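Local coordinates for protein dehydrogenase (Chromobacterium violaceum, PDB 3Q2I) that binds NADH and UDP-N-acetylglucosaminuronic acid and probably oxidises this nucleotide sugar on the route to 2,3-diacetamido-2,3-dideoxy-D-mannuronic acid, at residues T213-A217 against R218-V222; P7-D11 against R12-F16. All coordinates share one frame; numbering follows the deposited sequence. Where two conformers were deposited one is given.

Overall arrangement
The chain meets contact 2 first, just after its N terminus. There residues 7-11 turn back at 11-12 and lead into strand 14-19, a central strand of the parallel Rossmann sheet. The rest of that sheet follows. Contact 1 comes much later, in the connection that leaves strand 206-214 and returns as strand 225-232 in the mixed sheet. Each contact closes a local turn, with no residues between its two segments. They neither nest nor cross, since contact 2 is complete before contact 1 opens. Their centres are 45 Å apart, on opposite sides of the chain's centre. Contact 2 ties the N-terminal arm to helix 304-315. Contact 1 faces neighbouring subunits.

Contact 1 (T213-A217 against R218-V222); sequences TATLA and RNIEV. With NA (sodium ion), chain E.
T215 and V222 meet across the loop of a beta hairpin. The loop joins strands 206-214 and 225-232, antiparallel neighbours in the mixed sheet of the C-terminal alpha/beta domain. Direct hydrogen bonding comes first. T215 OG1 donates to V222 O at 2.8 Å. The hydroxyl approaches from above the carbonyl plane, 57° out of it. Water adds two more bonds. One water donates hydrogen bonds to both T215 OG1 and E221 O. A second water links T215 OG1 to I220 O in the same way. The hydroxyl is thus gripped by three bonds, one given and two accepted. It is linked to three consecutive carbonyls, V222 directly and E221 and I220 through water.

Van der Waals packing uses the other branch of T215. With chi1 at -58°, CG2 lies anti to the backbone N and turns into the loop. There it sits 3.1 Å from R218 O, a close fit. I220 CG1 approaches the same methyl, with T215 CG2 to I220 CG1 at 3.9 Å.

Backbone amides are held from outside the two segments. D224 OD1 accepts from L216 N, and D224 OD2 accepts from A217 N and R218 N. These three bonds probably hold the turn in shape. L216 packs on G235 and A217 on Y157, both of a neighbouring subunit.

Metal binding is confined to the strand end. A sodium ion is chelated by T213 through its backbone and its side chain. Four modelled waters lie around the ion. One of them sits too close (2.0 Å from water 4 O to sodium) and is doubtful. Another, which T213 N also reaches, is a longer contact. The protein bonds are T213 O to sodium at 2.4 Å and T213 OG1 to sodium at 2.5 Å.

Contact 2 (P7-D11 against R12-F16); sequences PPITD and RKIRF
R12 reaches I9 because its CG stands between its own backbone N and carbonyl carbon (chi1 48°) and its chain then runs extended to NE. I9 answers with CG2, which its chi1 of -66° sets anti to the backbone N. The two side chains meet inside the loop that turns into strand 14-19, the first strand of the Rossmann fold. I9 CG2 sits over the centre of one face of the R12 guanidinium, 3.6 Å from R12 CZ. R15 NH2 covers the opposite face, 3.3 Å above the plane. The flat group is therefore sandwiched between a methyl and a second arginine.

The two arginines have acidic partners, which probably ease their close approach. R12 NH1 forms a salt bridge with D77, and R15 NH1 forms one with D75. R12 NH1 also donates to K13 O at 3.1 Å. That bond is bent, with an angle of 137° at the hydrogen.

I9 serves an apolar patch as well. Its CG2 touches I14 CD1 at 3.8 Å, and M315 of helix 304-315 packs on both isoleucines. R316, just past that helix, donates from NH2 to I9 O and R12 O. One guanidinium thus bridges the two limbs of the loop and joins it to the helix end. The loop is less well satisfied at its bend. R12 N is buried there and has no hydrogen-bond partner in the model.

Contact 1 (T213-A217 against R218-V222)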
# COMPACT_ATOMS: atom_id res chain seq x y z
N THR A 213 10.97 -14.12 10.12
CA THR A 213 12.09 -15.04 10.27
C THR A 213 13.41 -14.28 10.35
O THR A 213 13.48 -13.10 10.04
CB THR A 213 12.19 -15.97 9.04
OG1 THR A 213 12.50 -15.22 7.88
CG2 THR A 213 10.95 -16.81 8.82
N ALA A 214 14.45 -14.97 10.83
CA ALA A 214 15.71 -14.25 11.05
C ALA A 214 16.82 -15.28 11.06
O ALA A 214 16.54 -16.45 11.33
CB ALA A 214 15.67 -13.56 12.41
N THR A 215 18.04 -14.79 10.82
CA THR A 215 19.22 -15.64 11.04
C THR A 215 19.87 -14.99 12.25
O THR A 215 20.55 -13.95 12.09
CB THR A 215 20.17 -15.54 9.85
OG1 THR A 215 19.47 -15.93 8.66
CG2 THR A 215 21.33 -16.52 10.05
N LEU A 216 19.61 -15.53 13.43
CA LEU A 216 20.09 -14.89 14.66
C LEU A 216 21.48 -15.32 15.11
O LEU A 216 22.11 -14.65 15.95
CB LEU A 216 19.12 -15.05 15.83
CG LEU A 216 17.75 -14.48 15.47
CD1 LEU A 216 16.78 -14.73 16.62
CD2 LEU A 216 17.88 -12.94 15.28
N ALA A 217 21.95 -16.44 14.57
CA ALA A 217 23.28 -16.90 15.05
C ALA A 217 24.07 -17.63 14.00
O ALA A 217 25.30 -17.53 13.98
CB ALA A 217 23.17 -17.78 16.25
N ARG A 218 23.45 -18.43 13.15
CA ARG A 218 24.25 -19.24 12.23
C ARG A 218 24.77 -18.45 11.04
O ARG A 218 24.21 -17.41 10.68
CB ARG A 218 23.46 -20.46 11.77
CG ARG A 218 23.08 -21.32 12.94
CD ARG A 218 24.31 -22.10 13.51
NE ARG A 218 23.86 -22.78 14.72
CZ ARG A 218 24.01 -22.33 15.96
NH1 ARG A 218 24.70 -21.20 16.16
NH2 ARG A 218 23.55 -23.03 16.98
N ASN A 219 25.88 -18.91 10.47
CA ASN A 219 26.45 -18.29 9.29
C ASN A 219 25.94 -18.98 8.03
O ASN A 219 26.59 -19.85 7.43
CB ASN A 219 27.99 -18.34 9.40
CG ASN A 219 28.50 -17.42 10.50
OD1 ASN A 219 28.09 -16.26 10.58
ND2 ASN A 219 29.40 -17.93 11.35
N ILE A 220 24.72 -18.60 7.66
CA ILE A 220 23.96 -19.18 6.56
C ILE A 220 23.05 -18.05 6.07
O ILE A 220 22.90 -17.08 6.78
CB ILE A 220 23.07 -20.33 7.02
CG1 ILE A 220 22.13 -19.89 8.17
CG2 ILE A 220 23.92 -21.51 7.49
CD1 ILE A 220 21.32 -21.03 8.74
N GLU A 221 22.46 -18.22 4.91
CA GLU A 221 21.60 -17.13 4.42
C GLU A 221 20.13 -17.38 4.73
O GLU A 221 19.38 -16.41 4.78
CB GLU A 221 21.87 -16.91 2.95
CG GLU A 221 21.20 -17.98 2.13
CD GLU A 221 21.30 -17.69 0.66
OE1 GLU A 221 21.30 -18.69 -0.11
OE2 GLU A 221 21.37 -16.47 0.31
N VAL A 222 19.73 -18.62 5.03
CA VAL A 222 18.37 -18.95 5.44
C VAL A 222 18.10 -18.74 6.94
O VAL A 222 19.03 -18.49 7.73
CB VAL A 222 18.00 -20.42 5.06
CG1 VAL A 222 18.21 -20.64 3.54
CG2 VAL A 222 18.81 -21.42 5.93
NA NA E . 13.25 -12.81 7.64
O HOH W 1 10.93 -11.47 8.70
O HOH W 2 17.58 -15.49 6.67
O HOH W 3 21.59 -14.77 6.96
O HOH W 4 13.73 -10.87 7.58
O HOH W 5 13.10 -13.15 5.15
O HOH W 6 15.15 -14.10 7.14

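Contact 2 (P7-D11 against R12-F16)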
# COMPACT_ATOMS: atom_id res chain seq x y z
N PRO A 7 -1.71 -49.86 -15.37
CA PRO A 7 -1.87 -51.27 -15.01
C PRO A 7 -0.97 -51.70 -13.85
O PRO A 7 0.21 -51.33 -13.82
CB PRO A 7 -1.42 -52.01 -16.28
CG PRO A 7 -1.37 -50.97 -17.35
CD PRO A 7 -1.09 -49.67 -16.68
N PRO A 8 -1.51 -52.50 -12.91
CA PRO A 8 -0.71 -53.01 -11.80
C PRO A 8 0.52 -53.80 -12.27
O PRO A 8 0.60 -54.29 -13.41
CB PRO A 8 -1.68 -53.90 -11.01
CG PRO A 8 -3.03 -53.74 -11.65
CD PRO A 8 -2.83 -53.17 -13.01
N ILE A 9 1.53 -53.86 -11.42
CA ILE A 9 2.72 -54.64 -11.70
C ILE A 9 2.63 -55.89 -10.82
O ILE A 9 2.50 -55.78 -9.60
CB ILE A 9 3.99 -53.81 -11.40
CG1 ILE A 9 4.05 -52.64 -12.38
CG2 ILE A 9 5.24 -54.66 -11.56
CD1 ILE A 9 5.08 -51.60 -12.01
N THR A 10 2.63 -57.07 -11.43
CA THR A 10 2.07 -58.24 -10.75
C THR A 10 3.10 -59.31 -10.40
O THR A 10 3.14 -59.80 -9.26
CB THR A 10 0.86 -58.88 -11.50
OG1 THR A 10 1.03 -58.72 -12.91
CG2 THR A 10 -0.45 -58.22 -11.10
N ASP A 11 3.93 -59.68 -11.36
CA ASP A 11 4.61 -60.97 -11.25
C ASP A 11 6.11 -60.79 -11.17
O ASP A 11 6.89 -61.67 -11.54
CB ASP A 11 4.24 -61.90 -12.41
CG ASP A 11 2.81 -62.37 -12.34
OD1 ASP A 11 2.37 -62.82 -11.26
OD2 ASP A 11 2.11 -62.26 -13.37
N ARG A 12 6.52 -59.63 -10.67
CA ARG A 12 7.93 -59.39 -10.41
C ARG A 12 8.01 -58.44 -9.21
O ARG A 12 7.00 -57.93 -8.72
CB ARG A 12 8.61 -58.80 -11.64
CG ARG A 12 7.87 -57.63 -12.28
CD ARG A 12 8.75 -56.96 -13.32
NE ARG A 12 8.14 -55.79 -13.94
CZ ARG A 12 8.25 -54.55 -13.45
NH1 ARG A 12 8.90 -54.33 -12.31
NH2 ARG A 12 7.69 -53.55 -14.10
N LYS A 13 9.21 -58.23 -8.70
CA LYS A 13 9.37 -57.16 -7.72
C LYS A 13 9.25 -55.81 -8.45
O LYS A 13 9.57 -55.69 -9.63
CB LYS A 13 10.72 -57.31 -7.04
CG LYS A 13 10.82 -58.56 -6.15
CD LYS A 13 12.27 -58.89 -5.86
CE LYS A 13 12.40 -60.13 -4.97
NZ LYS A 13 13.82 -60.39 -4.62
N ILE A 14 8.77 -54.80 -7.72
CA ILE A 14 8.94 -53.41 -8.18
C ILE A 14 10.41 -52.97 -8.20
O ILE A 14 11.17 -53.25 -7.26
CB ILE A 14 8.18 -52.43 -7.25
CG1 ILE A 14 6.79 -52.98 -6.90
CG2 ILE A 14 8.14 -51.03 -7.89
CD1 ILE A 14 5.90 -53.22 -8.14
N ARG A 15 10.81 -52.28 -9.26
CA ARG A 15 12.18 -51.89 -9.46
C ARG A 15 12.36 -50.41 -9.11
O ARG A 15 11.57 -49.58 -9.57
CB ARG A 15 12.60 -52.19 -10.88
CG ARG A 15 12.46 -53.71 -11.13
CD ARG A 15 12.79 -54.07 -12.54
NE ARG A 15 11.72 -53.78 -13.49
CZ ARG A 15 11.71 -54.24 -14.74
NH1 ARG A 15 12.71 -55.00 -15.16
NH2 ARG A 15 10.72 -53.94 -15.57
N PHE A 16 13.36 -50.12 -8.28
CA PHE A 16 13.71 -48.74 -7.87
C PHE A 16 15.07 -48.31 -8.40
O PHE A 16 16.02 -49.10 -8.48
CB PHE A 16 13.69 -48.69 -6.36
CG PHE A 16 12.31 -48.75 -5.74
CD1 PHE A 16 11.60 -47.58 -5.49
CD2 PHE A 16 11.68 -49.97 -5.50
CE1 PHE A 16 10.33 -47.64 -4.95
CE2 PHE A 16 10.42 -50.04 -4.95
CZ PHE A 16 9.72 -48.87 -4.70